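Local coordinates for protein titin (Homo sapiens, PDB 1WAA) that forms an immunoglobulin-type module of the giant muscle protein titin, one of the folded domains that probably contribute to the filament's elastic resistance to stretch, at residues E21-E26 with H65-G70; I27-P32 with K58-I63. All blocks are in the same frame, centred on the assembly; numbering follows the deposited sequence.

Interaction 1: E21-E26 with H65-G70; sequences ETAHFE and HNCQLG. With ZN (zinc ion), chain G; ZN (zinc ion), chain H; ZN (zinc ion), chain Y.
Thr-22 and His-65 meet with their side chains running alongside each other in the same direction, the threonine methyl CG2 3.1 Å from His-65 ND1. That spacing is very short for a methyl and a ring nitrogen, and the Thr-22 chi1 of 117° is nearly eclipsed, which makes the exact placing of the threonine branches doubtful. At the other side of the imidazole ring, His-65 NE2 binds a zinc ion at 2.1 Å. Water 3 also binds this metal, and Glu-52 and an acidic side chain of a neighbouring chain complete the site. Here the residues leading into strand 23-29, and its first residue, meet the loop that follows strand 59-64, at one end of an immunoglobulin I-set beta-sandwich. The backbone evidence for the junction is a hydrogen bond of 2.9 Å from Cys-67 N to Glu-21 O, with an angle of 164° at the hydrogen. Cys-67, with SG lying beside its own backbone N (chi1 -72°), brings the sulfur within 4.0 Å of Ala-23 CB. This apolar pair is buried, with Val-17 touching both side chains. Further along strand 23-29, His-24 ND1 binds a second zinc ion at 1.9 Å, together with water 1 and a polar side chain of a neighbouring chain. The extended Glu-26 grips a third zinc ion with both carboxylate oxygens, unevenly, OE2 being the farther at 2.6 Å.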
ATOM      1  N   GLU E  21      -9.582   6.011  28.920  1.00 25.03           N
ATOM      2  CA  GLU E  21      -8.383   6.188  28.121  1.00 27.25           C
ATOM      3  C   GLU E  21      -8.284   5.200  26.964  1.00 26.59           C
ATOM      4  O   GLU E  21      -9.142   4.324  26.806  1.00 25.90           O
ATOM      5  CB  GLU E  21      -7.108   6.228  28.968  1.00 28.66           C
ATOM      6  CG  GLU E  21      -6.943   5.232  30.085  1.00 31.56           C
ATOM      7  CD  GLU E  21      -5.861   5.669  31.092  1.00 29.76           C
ATOM      8  OE1 GLU E  21      -4.862   4.926  31.263  1.00 37.02           O
ATOM      9  OE2 GLU E  21      -5.983   6.754  31.690  1.00 37.67           O
ATOM     10  N   THR E  22      -7.258   5.353  26.139  1.00 26.54           N
ATOM     11  CA  THR E  22      -7.171   4.491  24.983  1.00 26.23           C
ATOM     12  C   THR E  22      -6.096   3.442  25.132  1.00 26.84           C
ATOM     13  O   THR E  22      -5.067   3.672  25.769  1.00 27.86           O
ATOM     14  CB  THR E  22      -7.078   5.277  23.637  1.00 27.96           C
ATOM     15  OG1 THR E  22      -5.832   5.023  22.975  1.00 32.91           O
ATOM     16  CG2 THR E  22      -7.253   6.757  23.849  1.00 20.89           C
ATOM     17  N   ALA E  23      -6.367   2.284  24.558  1.00 25.27           N
ATOM     18  CA  ALA E  23      -5.471   1.156  24.602  1.00 25.53           C
ATOM     19  C   ALA E  23      -5.068   0.869  23.161  1.00 25.72           C
ATOM     20  O   ALA E  23      -5.890   0.994  22.260  1.00 25.89           O
ATOM     21  CB  ALA E  23      -6.192  -0.060  25.229  1.00 25.78           C
ATOM     22  N   HIS E  24      -3.803   0.528  22.952  1.00 26.98           N
ATOM     23  CA  HIS E  24      -3.279   0.221  21.628  1.00 28.15           C
ATOM     24  C   HIS E  24      -2.720  -1.171  21.721  1.00 29.49           C
ATOM     25  O   HIS E  24      -2.014  -1.481  22.674  1.00 30.17           O
ATOM     26  CB  HIS E  24      -2.131   1.168  21.268  1.00 29.06           C
ATOM     27  CG  HIS E  24      -2.488   2.621  21.392  1.00 32.72           C
ATOM     28  ND1 HIS E  24      -2.130   3.390  22.478  1.00 35.43           N
ATOM     29  CD2 HIS E  24      -3.157   3.451  20.552  1.00 36.04           C
ATOM     30  CE1 HIS E  24      -2.583   4.625  22.314  1.00 37.74           C
ATOM     31  NE2 HIS E  24      -3.213   4.689  21.154  1.00 35.44           N
ATOM     32  N   PHE E  25      -3.075  -2.020  20.759  1.00 29.18           N
ATOM     33  CA  PHE E  25      -2.508  -3.363  20.657  1.00 27.61           C
ATOM     34  C   PHE E  25      -1.703  -3.440  19.356  1.00 29.11           C
ATOM     35  O   PHE E  25      -1.995  -2.727  18.360  1.00 27.07           O
ATOM     36  CB  PHE E  25      -3.610  -4.401  20.633  1.00 26.98           C
ATOM     37  CG  PHE E  25      -4.267  -4.599  21.962  1.00 29.65           C
ATOM     38  CD1 PHE E  25      -3.800  -5.564  22.837  1.00 31.93           C
ATOM     39  CD2 PHE E  25      -5.339  -3.794  22.357  1.00 29.62           C
ATOM     40  CE1 PHE E  25      -4.413  -5.761  24.089  1.00 30.10           C
ATOM     41  CE2 PHE E  25      -5.935  -3.976  23.609  1.00 28.50           C
ATOM     42  CZ  PHE E  25      -5.466  -4.963  24.463  1.00 26.81           C
ATOM     43  N   GLU E  26      -0.716  -4.326  19.368  1.00 28.31           N
ATOM     44  CA  GLU E  26       0.263  -4.365  18.301  1.00 28.65           C
ATOM     45  C   GLU E  26       0.691  -5.815  18.069  1.00 27.97           C
ATOM     46  O   GLU E  26       1.069  -6.515  19.006  1.00 26.01           O
ATOM     47  CB  GLU E  26       1.454  -3.520  18.754  1.00 29.19           C
ATOM     48  CG  GLU E  26       2.594  -3.487  17.783  1.00 33.60           C
ATOM     49  CD  GLU E  26       3.798  -2.761  18.313  1.00 32.72           C
ATOM     50  OE1 GLU E  26       4.619  -2.309  17.499  1.00 39.78           O
ATOM     51  OE2 GLU E  26       3.940  -2.635  19.531  1.00 36.51           O
ATOM     52  N   HIS E  65     -10.378   3.656  21.796  1.00 23.98           N
ATOM     53  CA  HIS E  65     -10.469   4.907  22.507  1.00 23.10           C
ATOM     54  C   HIS E  65     -11.565   4.814  23.523  1.00 25.67           C
ATOM     55  O   HIS E  65     -12.508   4.022  23.365  1.00 26.34           O
ATOM     56  CB  HIS E  65     -10.837   6.005  21.529  1.00 23.25           C
ATOM     57  CG  HIS E  65      -9.721   6.400  20.620  1.00 25.05           C
ATOM     58  ND1 HIS E  65      -8.640   7.135  21.053  1.00 28.93           N
ATOM     59  CD2 HIS E  65      -9.525   6.183  19.300  1.00 24.91           C
ATOM     60  CE1 HIS E  65      -7.822   7.347  20.041  1.00 26.65           C
ATOM     61  NE2 HIS E  65      -8.342   6.788  18.964  1.00 28.73           N
ATOM     62  N   ASN E  66     -11.456   5.656  24.554  1.00 25.16           N
ATOM     63  CA  ASN E  66     -12.493   5.785  25.554  1.00 27.33           C
ATOM     64  C   ASN E  66     -12.939   4.407  26.077  1.00 27.42           C
ATOM     65  O   ASN E  66     -14.129   4.066  26.069  1.00 26.65           O
ATOM     66  CB  ASN E  66     -13.637   6.626  24.978  1.00 27.32           C
ATOM     67  CG  ASN E  66     -14.407   7.367  26.040  1.00 33.32           C
ATOM     68  OD1 ASN E  66     -15.154   6.764  26.799  1.00 35.00           O
ATOM     69  ND2 ASN E  66     -14.235   8.696  26.098  1.00 38.73           N
ATOM     70  N   CYS E  67     -11.951   3.620  26.520  1.00 27.90           N
ATOM     71  CA  CYS E  67     -12.196   2.290  27.081  1.00 27.99           C
ATOM     72  C   CYS E  67     -13.116   2.318  28.296  1.00 29.40           C
ATOM     73  O   CYS E  67     -13.096   3.261  29.105  1.00 29.32           O
ATOM     74  CB  CYS E  67     -10.893   1.609  27.439  1.00 26.42           C
ATOM     75  SG  CYS E  67      -9.982   1.092  25.970  1.00 27.54           S
ATOM     76  N   GLN E  68     -13.918   1.269  28.408  1.00 29.95           N
ATOM     77  CA  GLN E  68     -14.876   1.147  29.501  1.00 30.73           C
ATOM     78  C   GLN E  68     -14.630  -0.178  30.246  1.00 31.30           C
ATOM     79  O   GLN E  68     -14.140  -1.153  29.656  1.00 29.66           O
ATOM     80  CB  GLN E  68     -16.298   1.210  28.937  1.00 30.94           C
ATOM     81  CG  GLN E  68     -16.645   2.573  28.298  1.00 32.26           C
ATOM     82  CD  GLN E  68     -16.471   3.756  29.263  1.00 32.65           C
ATOM     83  OE1 GLN E  68     -15.710   4.693  28.972  1.00 33.95           O
ATOM     84  NE2 GLN E  68     -17.145   3.737  30.400  1.00 24.96           N
ATOM     85  N   LEU E  69     -14.975  -0.186  31.543  1.00 31.33           N
ATOM     86  CA  LEU E  69     -14.758  -1.364  32.415  1.00 31.76           C
ATOM     87  C   LEU E  69     -15.335  -2.632  31.771  1.00 32.42           C
ATOM     88  O   LEU E  69     -14.713  -3.693  31.816  1.00 33.38           O
ATOM     89  CB  LEU E  69     -15.366  -1.166  33.797  1.00 30.96           C
ATOM     90  N   GLY E  70     -16.502  -2.498  31.157  1.00 31.99           N
ATOM     91  CA  GLY E  70     -17.143  -3.605  30.444  1.00 31.40           C
ATOM     92  C   GLY E  70     -16.298  -4.211  29.306  1.00 32.08           C
ATOM     93  O   GLY E  70     -16.570  -5.329  28.865  1.00 32.61           O
TER
HETATM   94 ZN    ZN G1090      -0.755   3.136  23.703  1.00 37.32          ZN
HETATM   95 ZN    ZN H1091       6.245  -2.441  18.371  1.00 24.67          ZN
HETATM   96 ZN    ZN Y1089      -7.639   7.272  17.033  1.00 26.62          ZN
HETATM   97  O   HOH W   1      -1.575   1.468  25.267  1.00 14.66           O
HETATM   98  O   HOH W   2       7.135  -4.429  18.201  1.00 20.98           O
HETATM   99  O   HOH W   3      -8.485   9.229  16.439  1.00 26.33           O

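Interaction 2: I27-P32 with K58-I63; sequences IELSEP and KKHILI
With chi1 at -163° and the chain extended beyond CG, Glu-28 reaches across to Lys-59, whose chain bends at chi2, chi3 and chi4 to bring NZ back over the glutamate. The outcome is a salt bridge of 2.7 Å between Lys-59 NZ and Glu-28 OE2, made on the anti lone pair of that oxygen, while Lys-59 CE rests 3.6 Å from Glu-28 CB. Lys-10 forms a second salt bridge to the same OE2, and Lys-59 NZ has a further one to an acidic side chain of a neighbouring chain; an alanine here would probably cost both lysines their shared counter-charge. The backbones run antiparallel: Ile-27 and His-60 form a hydrogen-bonded pair, 3.0 Å from Ile-27 N to His-60 O and 2.9 Å from His-60 N to Ile-27 O. Beyond it, Leu-29 N donates to Lys-58 O at 2.8 Å. On the face opposite Glu-28, Ile-27 CG2 sits 3.7 Å from His-60 CB, and Leu-29 CD2 approaches the imidazole at CE1 (3.4 Å). His-60 ND1 is buried by the contact and finds no partner. Ile-27 and His-60 face the sandwich interior, meeting Trp-38 of strand 37-40 and Phe-77 of strand 73-79, while strands 8-10 and 51-56 flank the pair within its own sheet.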
ATOM      1  N   ILE E  27       0.625  -6.269  16.820  1.00 26.36           N
ATOM      2  CA  ILE E  27       1.169  -7.599  16.485  1.00 24.82           C
ATOM      3  C   ILE E  27       1.952  -7.533  15.194  1.00 25.22           C
ATOM      4  O   ILE E  27       1.586  -6.786  14.280  1.00 25.83           O
ATOM      5  CB  ILE E  27       0.060  -8.670  16.409  1.00 24.35           C
ATOM      6  CG1 ILE E  27       0.638 -10.064  16.137  1.00 24.22           C
ATOM      7  CG2 ILE E  27      -0.948  -8.329  15.361  1.00 28.81           C
ATOM      8  CD1 ILE E  27      -0.389 -11.146  16.250  1.00 26.34           C
ATOM      9  N   GLU E  28       3.035  -8.305  15.109  1.00 25.25           N
ATOM     10  CA  GLU E  28       3.853  -8.325  13.900  1.00 25.67           C
ATOM     11  C   GLU E  28       3.848  -9.712  13.269  1.00 25.50           C
ATOM     12  O   GLU E  28       4.100 -10.718  13.942  1.00 26.94           O
ATOM     13  CB  GLU E  28       5.285  -7.909  14.228  1.00 27.45           C
ATOM     14  CG  GLU E  28       6.093  -7.500  13.007  1.00 32.76           C
ATOM     15  CD  GLU E  28       7.485  -7.044  13.400  1.00 44.35           C
ATOM     16  OE1 GLU E  28       8.461  -7.783  13.116  1.00 47.13           O
ATOM     17  OE2 GLU E  28       7.596  -5.963  14.027  1.00 46.55           O
ATOM     18  N   LEU E  29       3.588  -9.771  11.974  1.00 26.42           N
ATOM     19  CA  LEU E  29       3.545 -11.048  11.269  1.00 24.00           C
ATOM     20  C   LEU E  29       4.852 -11.281  10.551  1.00 23.67           C
ATOM     21  O   LEU E  29       5.683 -10.385  10.455  1.00 24.31           O
ATOM     22  CB  LEU E  29       2.402 -11.028  10.243  1.00 25.51           C
ATOM     23  CG  LEU E  29       1.023 -11.538  10.665  1.00 32.41           C
ATOM     24  CD1 LEU E  29       0.802 -11.610  12.185  1.00 29.04           C
ATOM     25  CD2 LEU E  29      -0.046 -10.769   9.985  1.00 29.98           C
ATOM     26  N   SER E  30       5.016 -12.494  10.033  1.00 22.75           N
ATOM     27  CA  SER E  30       6.218 -12.890   9.303  1.00 24.03           C
ATOM     28  C   SER E  30       6.262 -12.312   7.886  1.00 24.85           C
ATOM     29  O   SER E  30       7.314 -12.337   7.247  1.00 24.73           O
ATOM     30  CB  SER E  30       6.321 -14.424   9.254  1.00 23.71           C
ATOM     31  OG  SER E  30       5.145 -14.956   8.675  1.00 21.39           O
ATOM     32  N   GLU E  31       5.126 -11.787   7.426  1.00 25.34           N
ATOM     33  CA  GLU E  31       4.923 -11.321   6.041  1.00 25.72           C
ATOM     34  C   GLU E  31       4.042 -10.099   6.002  1.00 24.62           C
ATOM     35  O   GLU E  31       3.103  -9.977   6.819  1.00 25.04           O
ATOM     36  CB  GLU E  31       4.249 -12.412   5.196  1.00 26.97           C
ATOM     37  CG  GLU E  31       5.119 -13.655   4.967  1.00 33.46           C
ATOM     38  CD  GLU E  31       6.211 -13.442   3.887  1.00 42.45           C
ATOM     39  OE1 GLU E  31       7.249 -14.147   3.927  1.00 44.60           O
ATOM     40  OE2 GLU E  31       6.023 -12.572   2.993  1.00 47.57           O
ATOM     41  N   PRO E  32       4.341  -9.180   5.072  1.00 23.68           N
ATOM     42  CA  PRO E  32       3.533  -7.968   4.898  1.00 23.81           C
ATOM     43  C   PRO E  32       2.243  -8.242   4.121  1.00 24.05           C
ATOM     44  O   PRO E  32       2.124  -9.288   3.459  1.00 25.34           O
ATOM     45  CB  PRO E  32       4.448  -7.056   4.058  1.00 24.47           C
ATOM     46  CG  PRO E  32       5.362  -8.025   3.275  1.00 22.24           C
ATOM     47  CD  PRO E  32       5.497  -9.239   4.152  1.00 20.51           C
ATOM     48  N   LYS E  58       4.223  -5.589   7.848  1.00 24.39           N
ATOM     49  CA  LYS E  58       4.089  -6.716   8.785  1.00 24.64           C
ATOM     50  C   LYS E  58       3.319  -6.393  10.062  1.00 24.60           C
ATOM     51  O   LYS E  58       2.939  -7.295  10.840  1.00 24.50           O
ATOM     52  CB  LYS E  58       5.482  -7.251   9.163  1.00 24.44           C
ATOM     53  CG  LYS E  58       6.250  -7.780   7.992  1.00 23.05           C
ATOM     54  CD  LYS E  58       7.414  -8.622   8.408  1.00 26.39           C
ATOM     55  CE  LYS E  58       8.556  -7.795   8.919  1.00 35.63           C
ATOM     56  NZ  LYS E  58       9.762  -8.674   9.058  1.00 45.02           N
ATOM     57  N   LYS E  59       3.084  -5.103  10.264  1.00 24.69           N
ATOM     58  CA  LYS E  59       2.451  -4.578  11.459  1.00 26.01           C
ATOM     59  C   LYS E  59       0.924  -4.469  11.387  1.00 28.13           C
ATOM     60  O   LYS E  59       0.361  -3.978  10.407  1.00 28.63           O
ATOM     61  CB  LYS E  59       3.023  -3.190  11.758  1.00 26.79           C
ATOM     62  CG  LYS E  59       4.106  -3.238  12.786  1.00 35.15           C
ATOM     63  CD  LYS E  59       3.541  -3.614  14.147  1.00 34.55           C
ATOM     64  CE  LYS E  59       4.555  -4.484  14.863  1.00 38.43           C
ATOM     65  NZ  LYS E  59       5.953  -3.929  14.873  1.00 32.60           N
ATOM     66  N   HIS E  60       0.261  -4.943  12.438  1.00 27.96           N
ATOM     67  CA  HIS E  60      -1.167  -4.774  12.598  1.00 26.18           C
ATOM     68  C   HIS E  60      -1.445  -4.130  13.944  1.00 26.37           C
ATOM     69  O   HIS E  60      -0.920  -4.563  14.958  1.00 26.18           O
ATOM     70  CB  HIS E  60      -1.842  -6.104  12.531  1.00 26.40           C
ATOM     71  CG  HIS E  60      -1.964  -6.638  11.149  1.00 26.45           C
ATOM     72  ND1 HIS E  60      -0.919  -7.267  10.503  1.00 32.66           N
ATOM     73  CD2 HIS E  60      -3.000  -6.635  10.283  1.00 22.61           C
ATOM     74  CE1 HIS E  60      -1.317  -7.645   9.303  1.00 27.30           C
ATOM     75  NE2 HIS E  60      -2.576  -7.285   9.154  1.00 30.82           N
ATOM     76  N   ILE E  61      -2.251  -3.077  13.939  1.00 25.63           N
ATOM     77  CA  ILE E  61      -2.517  -2.324  15.154  1.00 25.22           C
ATOM     78  C   ILE E  61      -4.000  -2.186  15.399  1.00 25.57           C
ATOM     79  O   ILE E  61      -4.769  -2.040  14.453  1.00 25.53           O
ATOM     80  CB  ILE E  61      -1.815  -0.958  15.064  1.00 25.61           C
ATOM     81  CG1 ILE E  61      -0.294  -1.152  15.158  1.00 23.05           C
ATOM     82  CG2 ILE E  61      -2.345   0.059  16.128  1.00 23.64           C
ATOM     83  CD1 ILE E  61       0.502  -0.120  14.416  1.00 24.95           C
ATOM     84  N   LEU E  62      -4.400  -2.231  16.669  1.00 25.28           N
ATOM     85  CA  LEU E  62      -5.776  -1.959  17.040  1.00 24.30           C
ATOM     86  C   LEU E  62      -5.751  -0.850  18.077  1.00 25.44           C
ATOM     87  O   LEU E  62      -5.033  -0.973  19.081  1.00 25.00           O
ATOM     88  CB  LEU E  62      -6.405  -3.189  17.684  1.00 26.56           C
ATOM     89  CG  LEU E  62      -7.810  -2.971  18.257  1.00 24.70           C
ATOM     90  CD1 LEU E  62      -8.809  -2.700  17.146  1.00 22.09           C
ATOM     91  CD2 LEU E  62      -8.233  -4.160  19.046  1.00 23.63           C
ATOM     92  N   ILE E  63      -6.491   0.225  17.811  1.00 22.43           N
ATOM     93  CA  ILE E  63      -6.661   1.325  18.774  1.00 23.17           C
ATOM     94  C   ILE E  63      -8.110   1.388  19.281  1.00 24.36           C
ATOM     95  O   ILE E  63      -9.043   1.441  18.483  1.00 24.67           O
ATOM     96  CB  ILE E  63      -6.270   2.714  18.205  1.00 20.90           C
ATOM     97  CG1 ILE E  63      -4.949   2.647  17.434  1.00 18.69           C
ATOM     98  CG2 ILE E  63      -6.155   3.727  19.369  1.00 23.51           C
ATOM     99  CD1 ILE E  63      -4.592   3.934  16.691  1.00 22.06           C
TER

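Interaction 1 and interaction 2 have centres about 18 Å apart, on opposite sides of the chain's centre, yet both draw on strand 23-29. Along the chain, residues 27-32 and 58-63 of interaction 2 fall between the two segments of interaction 1, so the contacts are nested. Strands 23-29 and 59-64 are neighbours in the four-stranded antiparallel sheet, and their pairing bridges the gap: Phe-25 N lies 2.8 Å from Leu-62 O, a probable hydrogen bond. Interaction 2 thus joins the strands near one end of the sandwich, and interaction 1 ties the loop beyond strand 59-64 to the residues leading into strand 23-29 near the other, within one immunoglobulin I-set domain.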